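Local atomic coordinates of oxidized polyvinyl alcohol hydrolase (Pseudomonas sp. VM15C, PDB entry 3WWC), a protein that hydrolyses beta-diketones such as 4,6-nonanedione and the oxidized form of polyvinyl alcohol, in the second step of that polymer's degradation. Residues N284-S287 against D291-H294. The protein carries 1 engineered substitution. Residues are numbered along the deposited sequence; the frame is centred on the assembly and turned at random.
Sequences NFFS and DVVH
H294 reaches from its strand to the last turn of the helix, meeting S287 and F286. Its CB lies 3.5 Å from S287 OG, and CG, set anti to the backbone N (chi1 -177°), brings the ring up to S287 OG and F286 CB. ND1 passes 3.6 Å from S287 OG, but its hydrogen bond goes to G347 O, while the hydroxyl bonds to S283 O one turn back. On the ring's other branch CD2 packs 3.6 Å from F286 CB, and at the tip NE2 bonds to T251 OG1. Histidine suits this buried place because it offers carbon to the helix and a nitrogen to each polar partner. The C-terminal end of helix 275-288 packs here on the central mixed sheet, F286 touching V249, and a short turn leads into strand 292-298, consistent with the alpha/beta-hydrolase fold of the S9A family. A leucine in place of H294 would probably keep some packing on F286 but leave T251 OG1 and the G347 carbonyl without their ring partners. Two residues earlier, V292 brings CB to 3.5 Å from F286 O and CG1 to 4.0 Å from F286 CB, its compact branched side chain suiting the close approach. The F286 ring leads away to L187 and L188 of helix 178-189.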
# COMPACT_ATOMS: atom_id res chain seq x y z
N ASN A 284 -6.26 -13.09 4.02
CA ASN A 284 -6.63 -14.45 3.60
C ASN A 284 -5.98 -14.76 2.25
O ASN A 284 -5.43 -15.85 2.03
CB ASN A 284 -8.16 -14.55 3.43
CG ASN A 284 -8.91 -14.42 4.75
OD1 ASN A 284 -8.30 -14.39 5.83
ND2 ASN A 284 -10.23 -14.35 4.68
N PHE A 285 -5.99 -13.79 1.34
CA PHE A 285 -5.40 -14.04 0.04
C PHE A 285 -3.92 -14.24 0.14
O PHE A 285 -3.38 -15.20 -0.43
CB PHE A 285 -5.70 -12.88 -0.92
CG PHE A 285 -5.02 -13.01 -2.24
CD1 PHE A 285 -5.59 -13.75 -3.25
CD2 PHE A 285 -3.74 -12.46 -2.43
CE1 PHE A 285 -4.91 -13.97 -4.43
CE2 PHE A 285 -3.05 -12.67 -3.62
CZ PHE A 285 -3.63 -13.42 -4.61
N PHE A 286 -3.23 -13.34 0.85
CA PHE A 286 -1.77 -13.45 0.89
C PHE A 286 -1.29 -14.63 1.72
O PHE A 286 -0.27 -15.21 1.41
CB PHE A 286 -1.13 -12.12 1.35
CG PHE A 286 -1.25 -11.04 0.33
CD1 PHE A 286 -0.58 -11.17 -0.91
CD2 PHE A 286 -1.99 -9.87 0.59
CE1 PHE A 286 -0.65 -10.14 -1.86
CE2 PHE A 286 -2.06 -8.85 -0.36
CZ PHE A 286 -1.39 -8.98 -1.59
N SER A 287 -2.02 -14.99 2.76
CA SER A 287 -1.61 -16.13 3.54
C SER A 287 -1.71 -17.40 2.75
O SER A 287 -0.86 -18.28 2.92
CB SER A 287 -2.48 -16.25 4.80
OG SER A 287 -2.20 -15.19 5.64
N ASP A 291 4.27 -18.69 -1.93
CA ASP A 291 5.53 -17.98 -1.92
C ASP A 291 5.44 -16.63 -1.24
O ASP A 291 6.29 -15.78 -1.44
CB ASP A 291 6.05 -17.80 -3.34
CG ASP A 291 6.37 -19.11 -3.99
OD1 ASP A 291 6.65 -20.09 -3.23
OD2 ASP A 291 6.35 -19.19 -5.24
N VAL A 292 4.43 -16.46 -0.42
CA VAL A 292 4.25 -15.20 0.33
C VAL A 292 4.23 -15.46 1.82
O VAL A 292 3.56 -16.38 2.29
CB VAL A 292 2.89 -14.56 -0.04
CG1 VAL A 292 2.67 -13.28 0.79
CG2 VAL A 292 2.85 -14.22 -1.50
N VAL A 293 4.98 -14.66 2.59
CA VAL A 293 4.93 -14.66 4.05
C VAL A 293 3.94 -13.53 4.36
O VAL A 293 4.18 -12.41 3.94
CB VAL A 293 6.29 -14.31 4.67
CG1 VAL A 293 6.16 -14.05 6.18
CG2 VAL A 293 7.28 -15.45 4.43
N HIS A 294 2.83 -13.81 5.03
CA HIS A 294 1.92 -12.75 5.40
C HIS A 294 1.97 -12.56 6.90
O HIS A 294 1.87 -13.52 7.66
CB HIS A 294 0.47 -13.07 5.00
CG HIS A 294 -0.46 -11.95 5.32
ND1 HIS A 294 -1.08 -11.84 6.55
CD2 HIS A 294 -0.68 -10.79 4.67
CE1 HIS A 294 -1.63 -10.64 6.64
NE2 HIS A 294 -1.41 -9.98 5.52